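Local coordinates for protein restriction endonuclease EcoP15I, restriction subunit (Escherichia coli, PDB 4ZCF) that cleaves DNA as the ATP-dependent restriction subunit of a type III enzyme, acting together with its Mod partner, at residues V379-K384 with T553-V558. Residues are numbered along the deposited sequence; the frame is centred on the assembly and turned at random.
Sequences VKEHFK and TLKYYV
E381 meets Y557 and K555 where helix 368-389 lies against the parallel sheet of the second RecA-like domain of the helicase motor. Strand 553-558 sits between strands 513-518 and 280-285, and the helix packs on one face. Alternation along the strand sends K555 and Y557 toward the helix, while the side chain of Y556 lies on the other face, beside F565. The tight part is at Y557, which is buried. Its OH is 3.2 Å from E381 CB and 3.3 Å from E381 CG. E381 CB lies at the ring edge, near the ring plane, so E381 meets the phenol at its hydroxyl end, from the edge. The Y557 ring also stacks with Y284 of the neighbouring strand and touches K377 and A378 one turn earlier on the helix. The looser part is polar and partly exposed. K555 runs out from the strand nearly straight, with chi2 to chi4 all close to 180°, and crosses the E381 side chain at about a right angle. This reach carries NZ to the helix backbone, where it gives a weak hydrogen bond to E381 O at 3.3 Å. The E381 chain bends at chi2 (-47°), which turns its carboxylate back toward the lysine. The resulting salt bridge is long and probably adds only modest attraction. Q515 of strand 513-518 touches both E381 and K555. The ammonium thus faces two oxygens of one residue, the closer being the backbone O, with E381 OE1 at 3.7 Å from K555 NZ.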
loop_
_atom_site.group_PDB
_atom_site.type_symbol
_atom_site.label_atom_id
_atom_site.label_comp_id
_atom_site.label_asym_id
_atom_site.label_seq_id
_atom_site.Cartn_x
_atom_site.Cartn_y
_atom_site.Cartn_z
ATOM N N VAL C 379 -23.044 -6.204 -41.622
ATOM C CA VAL C 379 -23.446 -7.523 -41.125
ATOM C C VAL C 379 -23.377 -8.534 -42.285
ATOM O O VAL C 379 -22.673 -9.539 -42.173
ATOM C CB VAL C 379 -24.829 -7.491 -40.412
ATOM C CG1 VAL C 379 -25.416 -8.892 -40.246
ATOM C CG2 VAL C 379 -24.740 -6.783 -39.063
ATOM N N LYS C 380 -24.045 -8.218 -43.421
ATOM C CA LYS C 380 -24.082 -9.051 -44.639
ATOM C C LYS C 380 -22.677 -9.359 -45.175
ATOM O O LYS C 380 -22.417 -10.486 -45.613
ATOM C CB LYS C 380 -24.928 -8.377 -45.721
ATOM N N GLU C 381 -21.773 -8.358 -45.103
ATOM C CA GLU C 381 -20.387 -8.478 -45.552
ATOM C C GLU C 381 -19.526 -9.292 -44.586
ATOM O O GLU C 381 -18.599 -9.974 -45.040
ATOM C CB GLU C 381 -19.769 -7.102 -45.858
ATOM C CG GLU C 381 -20.413 -6.345 -47.019
ATOM C CD GLU C 381 -20.669 -7.122 -48.297
ATOM O OE1 GLU C 381 -19.706 -7.697 -48.855
ATOM O OE2 GLU C 381 -21.841 -7.162 -48.736
ATOM N N HIS C 382 -19.858 -9.252 -43.265
ATOM C CA HIS C 382 -19.153 -10.004 -42.217
ATOM C C HIS C 382 -19.341 -11.500 -42.363
ATOM O O HIS C 382 -18.354 -12.227 -42.329
ATOM C CB HIS C 382 -19.572 -9.559 -40.808
ATOM C CG HIS C 382 -18.722 -10.137 -39.713
ATOM N ND1 HIS C 382 -19.274 -10.572 -38.527
ATOM C CD2 HIS C 382 -17.383 -10.337 -39.666
ATOM C CE1 HIS C 382 -18.263 -10.997 -37.790
ATOM N NE2 HIS C 382 -17.108 -10.883 -38.437
ATOM N N PHE C 383 -20.605 -11.958 -42.523
ATOM C CA PHE C 383 -20.954 -13.374 -42.681
ATOM C C PHE C 383 -20.365 -13.978 -43.949
ATOM O O PHE C 383 -19.993 -15.152 -43.934
ATOM C CB PHE C 383 -22.465 -13.615 -42.538
ATOM C CG PHE C 383 -22.972 -13.465 -41.115
ATOM C CD1 PHE C 383 -23.362 -12.226 -40.621
ATOM C CD2 PHE C 383 -23.053 -14.565 -40.268
ATOM C CE1 PHE C 383 -23.821 -12.087 -39.305
ATOM C CE2 PHE C 383 -23.511 -14.424 -38.948
ATOM C CZ PHE C 383 -23.895 -13.187 -38.480
ATOM N N LYS C 384 -20.192 -13.150 -45.011
ATOM C CA LYS C 384 -19.541 -13.531 -46.273
ATOM C C LYS C 384 -18.051 -13.826 -46.004
ATOM O O LYS C 384 -17.451 -14.685 -46.663
ATOM C CB LYS C 384 -19.661 -12.405 -47.328
ATOM C CG LYS C 384 -20.895 -12.477 -48.252
ATOM C CD LYS C 384 -20.940 -13.707 -49.194
ATOM C CE LYS C 384 -19.916 -13.707 -50.310
ATOM N NZ LYS C 384 -19.963 -14.974 -51.083
ATOM N N THR C 553 -7.655 -8.155 -46.235
ATOM C CA THR C 553 -8.108 -6.775 -46.400
ATOM C C THR C 553 -9.073 -6.342 -45.284
ATOM O O THR C 553 -9.920 -7.140 -44.854
ATOM C CB THR C 553 -8.780 -6.591 -47.775
ATOM O OG1 THR C 553 -9.704 -7.656 -47.988
ATOM C CG2 THR C 553 -7.774 -6.520 -48.930
ATOM N N LEU C 554 -8.950 -5.067 -44.839
ATOM C CA LEU C 554 -9.829 -4.445 -43.841
ATOM C C LEU C 554 -10.895 -3.645 -44.577
ATOM O O LEU C 554 -10.565 -2.752 -45.363
ATOM C CB LEU C 554 -9.062 -3.524 -42.840
ATOM C CG LEU C 554 -9.944 -2.558 -42.002
ATOM C CD1 LEU C 554 -10.433 -3.200 -40.727
ATOM C CD2 LEU C 554 -9.247 -1.252 -41.731
ATOM N N LYS C 555 -12.164 -3.961 -44.316
ATOM C CA LYS C 555 -13.285 -3.253 -44.918
ATOM C C LYS C 555 -13.608 -2.066 -44.010
ATOM O O LYS C 555 -13.713 -2.226 -42.794
ATOM C CB LYS C 555 -14.499 -4.180 -45.112
ATOM C CG LYS C 555 -14.253 -5.371 -46.035
ATOM C CD LYS C 555 -15.533 -6.175 -46.216
ATOM C CE LYS C 555 -15.332 -7.488 -46.935
ATOM N NZ LYS C 555 -16.589 -8.289 -46.962
ATOM N N TYR C 556 -13.690 -0.869 -44.593
ATOM C CA TYR C 556 -13.937 0.370 -43.863
ATOM C C TYR C 556 -15.218 1.031 -44.352
ATOM O O TYR C 556 -15.376 1.247 -45.548
ATOM C CB TYR C 556 -12.725 1.315 -43.995
ATOM C CG TYR C 556 -12.599 2.288 -42.844
ATOM C CD1 TYR C 556 -13.257 3.513 -42.866
ATOM C CD2 TYR C 556 -11.839 1.976 -41.720
ATOM C CE1 TYR C 556 -13.153 4.410 -41.807
ATOM C CE2 TYR C 556 -11.721 2.869 -40.657
ATOM C CZ TYR C 556 -12.380 4.088 -40.706
ATOM O OH TYR C 556 -12.297 4.973 -39.658
ATOM N N TYR C 557 -16.132 1.344 -43.424
ATOM C CA TYR C 557 -17.440 1.937 -43.717
ATOM C C TYR C 557 -17.512 3.400 -43.321
ATOM O O TYR C 557 -17.350 3.732 -42.143
ATOM C CB TYR C 557 -18.574 1.126 -43.063
ATOM C CG TYR C 557 -18.654 -0.292 -43.585
ATOM C CD1 TYR C 557 -17.786 -1.280 -43.119
ATOM C CD2 TYR C 557 -19.586 -0.647 -44.554
ATOM C CE1 TYR C 557 -17.836 -2.578 -43.615
ATOM C CE2 TYR C 557 -19.648 -1.946 -45.055
ATOM C CZ TYR C 557 -18.772 -2.908 -44.580
ATOM O OH TYR C 557 -18.817 -4.182 -45.079
ATOM N N VAL C 558 -17.753 4.272 -44.324
ATOM C CA VAL C 558 -17.872 5.726 -44.154
ATOM C C VAL C 558 -19.228 6.313 -44.591
ATOM O O VAL C 558 -20.042 5.639 -45.231
ATOM C CB VAL C 558 -16.657 6.548 -44.677
ATOM C CG1 VAL C 558 -15.434 6.362 -43.790
ATOM C CG2 VAL C 558 -16.334 6.224 -46.126
#